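Local coordinates for protein ectonucleoside triphosphate diphosphohydrolase 4 (Homo sapiens, PDB 6WG5) that belongs to the GDA1/CD39 nucleoside phosphatase family, within the actin-like ATPase clan, at residues A[51-56]-A[103-108]; A[84-89]-A[110-115]; A[128-133]-A[477-482]. All blocks are in the same frame, centred on the assembly; numbering follows the deposited sequence.

Interaction 1. Residues A[51-56]-A[103-108]; sequences SGSRVF and SDYISP
Gly-52 and Ser-53 are met by the phenol end of Tyr-105, which reaches the start of strand 53-61 from the face of the sheet covered by helices 102-105 and 107-116. At Gly-52 the touch is slight: the carbonyl carbon lies 3.9 Å from Tyr-105 OH. The carbonyl oxygen of the same glycine sits over one face of the Arg-54 guanidinium, 3.6 Å above its plane. Ser-53 carries the one polar bond of the contact. Its OG is 3.2 Å from Tyr-105 OH, and either hydroxyl could be the donor. With OG opposite the carbonyl carbon about the first torsion (chi1 -63°), the serine hydroxyl comes to the edge of the phenol ring, near its plane and on the CE2 side. Tyr-105 OH also takes a weak hydrogen bond from Gly-91 N, so this oxygen has a second, weak partner, while the Tyr-105 ring meets Phe-95 edge to face. Next along the strand, Arg-54 forms a salt bridge through its NH1 with Asp-47 of the neighbouring strand 40-48. Behind the tyrosine, the Ser-107 hydroxyl donates to Ser-103 O at 2.8 Å, using a lone pair in the carbonyl plane, and this bond ties helix 102-105 to the start of helix 107-116. Antiparallel strands 40-48 and 53-61, joined by a short glycine- and serine-rich turn, form a β-hairpin, and with helices packed on the sheet this is consistent with the first lobe of the actin-like ATPase fold.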
loop_
_atom_site.group_PDB
_atom_site.type_symbol
_atom_site.label_atom_id
_atom_site.label_comp_id
_atom_site.label_asym_id
_atom_site.label_seq_id
_atom_site.Cartn_x
_atom_site.Cartn_y
_atom_site.Cartn_z
ATOM N N SER A 51 -6.692 10.807 -9.154
ATOM C CA SER A 51 -6.342 12.221 -9.137
ATOM C C SER A 51 -5.390 12.614 -10.260
ATOM O O SER A 51 -5.267 13.806 -10.553
ATOM C CB SER A 51 -5.717 12.587 -7.788
ATOM O OG SER A 51 -4.631 11.729 -7.479
ATOM N N GLY A 52 -4.719 11.655 -10.887
ATOM C CA GLY A 52 -3.781 11.977 -11.941
ATOM C C GLY A 52 -3.045 10.737 -12.407
ATOM O O GLY A 52 -3.442 9.607 -12.113
ATOM N N SER A 53 -1.960 10.976 -13.142
ATOM C CA SER A 53 -1.148 9.903 -13.696
ATOM C C SER A 53 0.324 10.231 -13.509
ATOM O O SER A 53 0.726 11.394 -13.601
ATOM C CB SER A 53 -1.451 9.682 -15.185
ATOM O OG SER A 53 -2.792 9.264 -15.375
ATOM N N ARG A 54 1.123 9.196 -13.249
ATOM C CA ARG A 54 2.557 9.338 -13.053
ATOM C C ARG A 54 3.280 8.273 -13.863
ATOM O O ARG A 54 2.765 7.171 -14.069
ATOM C CB ARG A 54 2.945 9.213 -11.568
ATOM C CG ARG A 54 1.987 9.910 -10.613
ATOM C CD ARG A 54 0.860 8.988 -10.172
ATOM N NE ARG A 54 -0.281 9.729 -9.641
ATOM C CZ ARG A 54 -1.364 9.164 -9.115
ATOM N NH1 ARG A 54 -1.461 7.843 -9.038
ATOM N NH2 ARG A 54 -2.352 9.922 -8.660
ATOM N N VAL A 55 4.481 8.613 -14.323
ATOM C CA VAL A 55 5.313 7.710 -15.107
ATOM C C VAL A 55 6.642 7.531 -14.389
ATOM O O VAL A 55 7.205 8.492 -13.855
ATOM C CB VAL A 55 5.531 8.235 -16.542
ATOM C CG1 VAL A 55 6.092 9.650 -16.518
ATOM C CG2 VAL A 55 6.446 7.302 -17.329
ATOM N N PHE A 56 7.137 6.294 -14.375
ATOM C CA PHE A 56 8.416 5.959 -13.762
ATOM C C PHE A 56 9.263 5.215 -14.780
ATOM O O PHE A 56 8.779 4.285 -15.431
ATOM C CB PHE A 56 8.234 5.088 -12.512
ATOM C CG PHE A 56 7.334 5.690 -11.470
ATOM C CD1 PHE A 56 7.865 6.329 -10.364
ATOM C CD2 PHE A 56 5.958 5.604 -11.592
ATOM C CE1 PHE A 56 7.039 6.879 -9.403
ATOM C CE2 PHE A 56 5.128 6.152 -10.634
ATOM C CZ PHE A 56 5.669 6.790 -9.539
ATOM N N SER A 103 -5.378 9.593 -25.701
ATOM C CA SER A 103 -3.999 9.400 -26.139
ATOM C C SER A 103 -3.196 10.695 -26.124
ATOM O O SER A 103 -1.963 10.642 -26.044
ATOM C CB SER A 103 -3.974 8.782 -27.536
ATOM O OG SER A 103 -4.507 7.469 -27.515
ATOM N N ASP A 104 -3.855 11.851 -26.202
ATOM C CA ASP A 104 -3.154 13.125 -26.084
ATOM C C ASP A 104 -2.909 13.523 -24.635
ATOM O O ASP A 104 -2.025 14.346 -24.373
ATOM C CB ASP A 104 -3.942 14.234 -26.785
ATOM C CG ASP A 104 -3.587 14.367 -28.255
ATOM O OD1 ASP A 104 -2.446 14.024 -28.630
ATOM O OD2 ASP A 104 -4.448 14.824 -29.036
ATOM N N TYR A 105 -3.668 12.959 -23.694
ATOM C CA TYR A 105 -3.502 13.313 -22.288
ATOM C C TYR A 105 -2.239 12.695 -21.703
ATOM O O TYR A 105 -1.550 13.329 -20.894
ATOM C CB TYR A 105 -4.736 12.872 -21.506
ATOM C CG TYR A 105 -4.526 12.697 -20.022
ATOM C CD1 TYR A 105 -4.474 13.794 -19.174
ATOM C CD2 TYR A 105 -4.400 11.431 -19.465
ATOM C CE1 TYR A 105 -4.289 13.637 -17.814
ATOM C CE2 TYR A 105 -4.216 11.263 -18.107
ATOM C CZ TYR A 105 -4.162 12.369 -17.287
ATOM O OH TYR A 105 -3.978 12.209 -15.932
ATOM N N ILE A 106 -1.917 11.459 -22.101
ATOM C CA ILE A 106 -0.704 10.795 -21.632
ATOM C C ILE A 106 0.507 11.108 -22.498
ATOM O O ILE A 106 1.614 10.645 -22.186
ATOM C CB ILE A 106 -0.886 9.263 -21.561
ATOM C CG1 ILE A 106 -1.325 8.693 -22.915
ATOM C CG2 ILE A 106 -1.880 8.893 -20.471
ATOM C CD1 ILE A 106 -0.194 8.129 -23.733
ATOM N N SER A 107 0.338 11.872 -23.576
ATOM C CA SER A 107 1.477 12.207 -24.425
ATOM C C SER A 107 2.591 12.913 -23.662
ATOM O O SER A 107 3.764 12.554 -23.866
ATOM C CB SER A 107 1.006 13.060 -25.611
ATOM O OG SER A 107 0.273 12.278 -26.537
ATOM N N PRO A 108 2.321 13.896 -22.799
ATOM C CA PRO A 108 3.422 14.525 -22.052
ATOM C C PRO A 108 4.238 13.540 -21.232
ATOM O O PRO A 108 5.433 13.774 -21.009
ATOM C CB PRO A 108 2.703 15.545 -21.158
ATOM C CG PRO A 108 1.411 15.817 -21.847
ATOM C CD PRO A 108 1.024 14.533 -22.510
#

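Interaction 2. Residues A[84-89]-A[110-115]; sequences VVMKIK and LNFAAE
Phe-112 accounts for more than half of the surface buried here, its ring set between the side chains of Val-84 and Met-86. The dense part of the contact is the ring itself. Met-86 CB sits over the middle of one face, 3.8 Å from the centroid of the Phe-112 ring and only 8° off the ring normal, which makes a CH-pi contact. Farther out, the methionine continues alongside the same aromatic group: SD lies 4.5 Å from the Phe-112 centroid at an oblique 42° from the normal, a Met-aromatic contact. The thioether is bent at its last torsion (chi3 -81°), which carries the CE methyl round to Phe-112 CD1, 3.4 Å away. The CE2 and CZ end of the ring meets Val-84 and Val-85. There Val-84 CG1 approaches Phe-112 CE2 at 3.3 Å, and Val-85 O lies 3.6 Å from Phe-112 CZ; both come in obliquely. No hydrogen bond crosses between the segments, and the attraction is apolar and dispersive. The looser side follows from the diverging paths of strand and helix. Beyond Met-86 the strand runs away from 110-115. Lys-87 and Lys-89 are exposed, and on the helix Asn-111 and Glu-115 are likewise exposed. Met-86 and Phe-112 are themselves only partly covered, so this face of the packing borders on solvent. The next turn of the helix adds His-116, whose ring meets that of Phe-112 with planes at about 50° and which also touches Val-84. One turn earlier, Leu-109 receives Met-86 and Ile-88, so helix 107-116 lies against strand 85-88, which in turn pairs antiparallel with strand 53-61.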
loop_
_atom_site.group_PDB
_atom_site.type_symbol
_atom_site.label_atom_id
_atom_site.label_comp_id
_atom_site.label_asym_id
_atom_site.label_seq_id
_atom_site.Cartn_x
_atom_site.Cartn_y
_atom_site.Cartn_z
ATOM N N VAL A 84 13.742 9.654 -12.369
ATOM C CA VAL A 84 13.055 10.014 -13.604
ATOM C C VAL A 84 11.558 9.785 -13.432
ATOM O O VAL A 84 11.046 8.705 -13.742
ATOM C CB VAL A 84 13.608 9.208 -14.794
ATOM C CG1 VAL A 84 12.845 9.531 -16.075
ATOM C CG2 VAL A 84 15.096 9.485 -14.968
ATOM N N VAL A 85 10.850 10.801 -12.944
ATOM C CA VAL A 85 9.417 10.711 -12.693
ATOM C C VAL A 85 8.753 11.993 -13.174
ATOM O O VAL A 85 9.325 13.083 -13.064
ATOM C CB VAL A 85 9.117 10.472 -11.197
ATOM C CG1 VAL A 85 7.617 10.338 -10.960
ATOM C CG2 VAL A 85 9.850 9.237 -10.697
ATOM N N MET A 86 7.543 11.857 -13.715
ATOM C CA MET A 86 6.715 12.993 -14.093
ATOM C C MET A 86 5.267 12.675 -13.750
ATOM O O MET A 86 4.838 11.520 -13.814
ATOM C CB MET A 86 6.839 13.325 -15.587
ATOM C CG MET A 86 5.805 14.329 -16.083
ATOM S SD MET A 86 6.114 14.923 -17.758
ATOM C CE MET A 86 7.346 16.185 -17.446
ATOM N N LYS A 87 4.516 13.713 -13.386
ATOM C CA LYS A 87 3.126 13.568 -12.984
ATOM C C LYS A 87 2.267 14.581 -13.725
ATOM O O LYS A 87 2.703 15.701 -14.007
ATOM C CB LYS A 87 2.958 13.757 -11.469
ATOM C CG LYS A 87 3.845 12.848 -10.630
ATOM C CD LYS A 87 3.513 12.955 -9.146
ATOM C CE LYS A 87 4.342 11.987 -8.315
ATOM N NZ LYS A 87 4.017 12.078 -6.864
ATOM N N ILE A 88 1.036 14.175 -14.044
ATOM C CA ILE A 88 0.065 15.048 -14.692
ATOM C C ILE A 88 -1.305 14.807 -14.071
ATOM O O ILE A 88 -1.586 13.743 -13.515
ATOM C CB ILE A 88 0.003 14.833 -16.222
ATOM C CG1 ILE A 88 -0.430 13.403 -16.556
ATOM C CG2 ILE A 88 1.354 15.152 -16.853
ATOM C CD1 ILE A 88 -0.676 13.164 -18.035
ATOM N N LYS A 89 -2.159 15.820 -14.175
ATOM C CA LYS A 89 -3.527 15.747 -13.675
ATOM C C LYS A 89 -4.497 15.983 -14.828
ATOM O O LYS A 89 -4.086 16.447 -15.892
ATOM C CB LYS A 89 -3.738 16.771 -12.557
ATOM C CG LYS A 89 -3.469 16.215 -11.164
ATOM C CD LYS A 89 -2.638 17.164 -10.314
ATOM C CE LYS A 89 -2.360 16.565 -8.939
ATOM N NZ LYS A 89 -1.472 17.426 -8.109
ATOM N N LEU A 110 4.807 10.194 -22.024
ATOM C CA LEU A 110 5.606 9.313 -22.871
ATOM C C LEU A 110 6.745 10.073 -23.539
ATOM O O LEU A 110 7.848 9.535 -23.695
ATOM C CB LEU A 110 4.713 8.642 -23.914
ATOM C CG LEU A 110 3.561 7.799 -23.358
ATOM C CD1 LEU A 110 2.785 7.156 -24.494
ATOM C CD2 LEU A 110 4.061 6.736 -22.387
ATOM N N ASN A 111 6.500 11.320 -23.948
ATOM C CA ASN A 111 7.589 12.153 -24.448
ATOM C C ASN A 111 8.654 12.352 -23.376
ATOM O O ASN A 111 9.855 12.365 -23.674
ATOM C CB ASN A 111 7.043 13.498 -24.923
ATOM C CG ASN A 111 6.175 13.370 -26.158
ATOM O OD1 ASN A 111 6.537 12.688 -27.117
ATOM N ND2 ASN A 111 5.017 14.022 -26.139
ATOM N N PHE A 112 8.231 12.508 -22.121
ATOM C CA PHE A 112 9.183 12.610 -21.020
ATOM C C PHE A 112 10.058 11.365 -20.943
ATOM O O PHE A 112 11.284 11.457 -20.810
ATOM C CB PHE A 112 8.429 12.829 -19.708
ATOM C CG PHE A 112 9.308 12.817 -18.491
ATOM C CD1 PHE A 112 9.920 13.977 -18.050
ATOM C CD2 PHE A 112 9.515 11.646 -17.782
ATOM C CE1 PHE A 112 10.725 13.970 -16.928
ATOM C CE2 PHE A 112 10.320 11.633 -16.659
ATOM C CZ PHE A 112 10.925 12.797 -16.232
ATOM N N ALA A 113 9.439 10.184 -21.026
ATOM C CA ALA A 113 10.205 8.943 -20.991
ATOM C C ALA A 113 11.087 8.803 -22.225
ATOM O O ALA A 113 12.254 8.404 -22.118
ATOM C CB ALA A 113 9.257 7.749 -20.876
ATOM N N ALA A 114 10.551 9.130 -23.405
ATOM C CA ALA A 114 11.320 8.991 -24.637
ATOM C C ALA A 114 12.549 9.889 -24.637
ATOM O O ALA A 114 13.554 9.564 -25.280
ATOM C CB ALA A 114 10.436 9.306 -25.843
ATOM N N GLU A 115 12.491 11.019 -23.930
ATOM C CA GLU A 115 13.657 11.890 -23.827
ATOM C C GLU A 115 14.793 11.197 -23.084
ATOM O O GLU A 115 15.940 11.188 -23.547
ATOM C CB GLU A 115 13.277 13.194 -23.120
ATOM C CG GLU A 115 13.016 14.367 -24.052
ATOM C CD GLU A 115 12.729 15.652 -23.298
ATOM O OE1 GLU A 115 12.260 15.572 -22.142
ATOM O OE2 GLU A 115 12.981 16.741 -23.858
#

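Interaction 3. Residues A[128-133]-A[477-482]; sequences YILCTA and VQWTLG
Strand 128-131, bearing Leu-130, packs against the first turn of helix 479-487, bearing Trp-479, and the CA atoms of Leu-130 and Thr-480 come within 8.7 Å of each other. In this actin-like ATPase fold the strand lies inside the mixed sheet of the first lobe, parallel to strand 40-48, and a helix from late in the chain folds back onto it. The backbones are too far apart to bond across the gap, so one large side chain spans it. Trp-479 extends the six-membered part of its indole to the strand. Its CG stands between the backbone N and the carbonyl carbon (chi1 71°), which directs the ring toward the strand. Leu-130 meets it at the edge: CB is 4.0 Å from Trp-479 CH2, and CD1 is 4.0 Å from Trp-479 CZ3. Thr-132, at the N-cap position of helix 133-136 but making no capping bond with its side chain, adds its methyl obliquely, with CG2 4.1 Å from Trp-479 CZ2. The threonine hydroxyl, by contrast, bonds weakly to Cys-48 O, so its two branches serve different neighbours. No polar bond joins the segments; within the helical one, Leu-481 N donates to Gln-478 O at 2.9 Å. Tyr-178 and Ala-179 of helix 172-186, Ile-170 and Asp-47 also touch the indole. Thr-480 holds to the same sheet by a hydrogen bond between its OG1 and Tyr-58 OH, while its methyl CG2 lies over one face of the neighbouring indole, 3.8 Å above the plane of the Trp-479 ring.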
loop_
_atom_site.group_PDB
_atom_site.type_symbol
_atom_site.label_atom_id
_atom_site.label_comp_id
_atom_site.label_asym_id
_atom_site.label_seq_id
_atom_site.Cartn_x
_atom_site.Cartn_y
_atom_site.Cartn_z
ATOM N N TYR A 128 4.372 -0.131 -19.723
ATOM C CA TYR A 128 3.209 -0.668 -19.030
ATOM C C TYR A 128 2.374 0.485 -18.492
ATOM O O TYR A 128 2.896 1.365 -17.800
ATOM C CB TYR A 128 3.624 -1.603 -17.891
ATOM C CG TYR A 128 4.410 -2.811 -18.350
ATOM C CD1 TYR A 128 3.775 -3.879 -18.970
ATOM C CD2 TYR A 128 5.785 -2.885 -18.163
ATOM C CE1 TYR A 128 4.486 -4.987 -19.394
ATOM C CE2 TYR A 128 6.505 -3.988 -18.584
ATOM C CZ TYR A 128 5.851 -5.038 -19.199
ATOM O OH TYR A 128 6.557 -6.143 -19.622
ATOM N N ILE A 129 1.086 0.482 -18.821
ATOM C CA ILE A 129 0.139 1.483 -18.343
ATOM C C ILE A 129 -0.895 0.749 -17.502
ATOM O O ILE A 129 -1.723 0.001 -18.037
ATOM C CB ILE A 129 -0.523 2.252 -19.495
ATOM C CG1 ILE A 129 0.546 2.985 -20.313
ATOM C CG2 ILE A 129 -1.560 3.235 -18.953
ATOM C CD1 ILE A 129 0.013 3.706 -21.535
ATOM N N LEU A 130 -0.850 0.962 -16.190
ATOM C CA LEU A 130 -1.689 0.242 -15.240
ATOM C C LEU A 130 -2.553 1.244 -14.489
ATOM O O LEU A 130 -2.030 2.142 -13.819
ATOM C CB LEU A 130 -0.825 -0.573 -14.276
ATOM C CG LEU A 130 0.249 -1.424 -14.958
ATOM C CD1 LEU A 130 1.141 -2.089 -13.924
ATOM C CD2 LEU A 130 -0.381 -2.464 -15.875
ATOM N N CYS A 131 -3.870 1.088 -14.599
ATOM C CA CYS A 131 -4.831 2.017 -14.023
ATOM C C CYS A 131 -5.465 1.406 -12.781
ATOM O O CYS A 131 -5.699 0.195 -12.727
ATOM C CB CYS A 131 -5.916 2.374 -15.041
ATOM S SG CYS A 131 -5.290 2.622 -16.720
ATOM N N THR A 132 -5.752 2.253 -11.791
ATOM C CA THR A 132 -6.244 1.775 -10.505
ATOM C C THR A 132 -7.709 2.145 -10.287
ATOM O O THR A 132 -8.578 1.719 -11.054
ATOM C CB THR A 132 -5.368 2.323 -9.373
ATOM O OG1 THR A 132 -5.282 3.749 -9.476
ATOM C CG2 THR A 132 -3.972 1.722 -9.442
ATOM N N ALA A 133 -8.000 2.938 -9.250
ATOM C CA ALA A 133 -9.381 3.115 -8.813
ATOM C C ALA A 133 -10.185 3.981 -9.776
ATOM O O ALA A 133 -11.401 3.791 -9.907
ATOM C CB ALA A 133 -9.411 3.724 -7.412
ATOM N N VAL A 477 7.587 3.984 -1.181
ATOM C CA VAL A 477 7.335 2.643 -1.697
ATOM C C VAL A 477 6.618 2.769 -3.036
ATOM O O VAL A 477 5.515 3.319 -3.112
ATOM C CB VAL A 477 6.512 1.809 -0.706
ATOM C CG1 VAL A 477 6.192 0.434 -1.295
ATOM C CG2 VAL A 477 7.257 1.662 0.611
ATOM N N GLN A 478 7.243 2.254 -4.091
ATOM C CA GLN A 478 6.680 2.292 -5.435
ATOM C C GLN A 478 6.049 0.937 -5.730
ATOM O O GLN A 478 6.762 -0.040 -5.980
ATOM C CB GLN A 478 7.756 2.612 -6.472
ATOM C CG GLN A 478 8.753 3.688 -6.068
ATOM C CD GLN A 478 8.128 5.064 -5.973
ATOM O OE1 GLN A 478 6.920 5.225 -6.144
ATOM N NE2 GLN A 478 8.953 6.069 -5.702
ATOM N N TRP A 479 4.715 0.869 -5.708
ATOM C CA TRP A 479 4.066 -0.347 -6.186
ATOM C C TRP A 479 4.365 -0.569 -7.661
ATOM O O TRP A 479 4.351 -1.713 -8.131
ATOM C CB TRP A 479 2.554 -0.304 -5.937
ATOM C CG TRP A 479 1.767 0.656 -6.795
ATOM C CD1 TRP A 479 1.298 1.883 -6.431
ATOM C CD2 TRP A 479 1.340 0.452 -8.151
ATOM N NE1 TRP A 479 0.612 2.459 -7.473
ATOM C CE2 TRP A 479 0.624 1.602 -8.540
ATOM C CE3 TRP A 479 1.496 -0.587 -9.073
ATOM C CZ2 TRP A 479 0.069 1.741 -9.810
ATOM C CZ3 TRP A 479 0.944 -0.445 -10.333
ATOM C CH2 TRP A 479 0.238 0.710 -10.689
ATOM N N THR A 480 4.655 0.504 -8.400
ATOM C CA THR A 480 5.084 0.356 -9.787
ATOM C C THR A 480 6.391 -0.421 -9.884
ATOM O O THR A 480 6.655 -1.067 -10.905
ATOM C CB THR A 480 5.234 1.730 -10.441
ATOM O OG1 THR A 480 6.102 2.551 -9.650
ATOM C CG2 THR A 480 3.878 2.412 -10.578
ATOM N N LEU A 481 7.221 -0.370 -8.839
ATOM C CA LEU A 481 8.461 -1.139 -8.838
ATOM C C LEU A 481 8.180 -2.635 -8.771
ATOM O O LEU A 481 8.840 -3.429 -9.452
ATOM C CB LEU A 481 9.344 -0.707 -7.669
ATOM C CG LEU A 481 10.642 -1.490 -7.472
ATOM C CD1 LEU A 481 11.512 -1.434 -8.716
ATOM C CD2 LEU A 481 11.392 -0.949 -6.267
ATOM N N GLY A 482 7.214 -3.044 -7.948
ATOM C CA GLY A 482 6.819 -4.440 -7.931
ATOM C C GLY A 482 6.168 -4.869 -9.229
ATOM O O GLY A 482 6.273 -6.034 -9.624
#

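How the interactions relate
From the N terminus, strand 53-61 comes first, and interaction 1 closes a loop from it to the residues around 103-108. Strand 85-88 lies within that loop, and interaction 2 leaves from it to reach helix 107-116 beyond, so the two loops cross. They are also joined directly, since strands 53-61 and 85-88 are antiparallel neighbours with Ser-53 N 2.8 Å from Ile-88 O, a probable hydrogen bond. Interaction 3 follows in series and closes a far longer loop, returning helix 479-487 to strand 127-131. Phe-56 of the 51-56 segment packs on Gln-478 and Thr-480, joining interactions 1 and 3. The first two contacts therefore attach helices to one face of the sheet, the third to the opposite face.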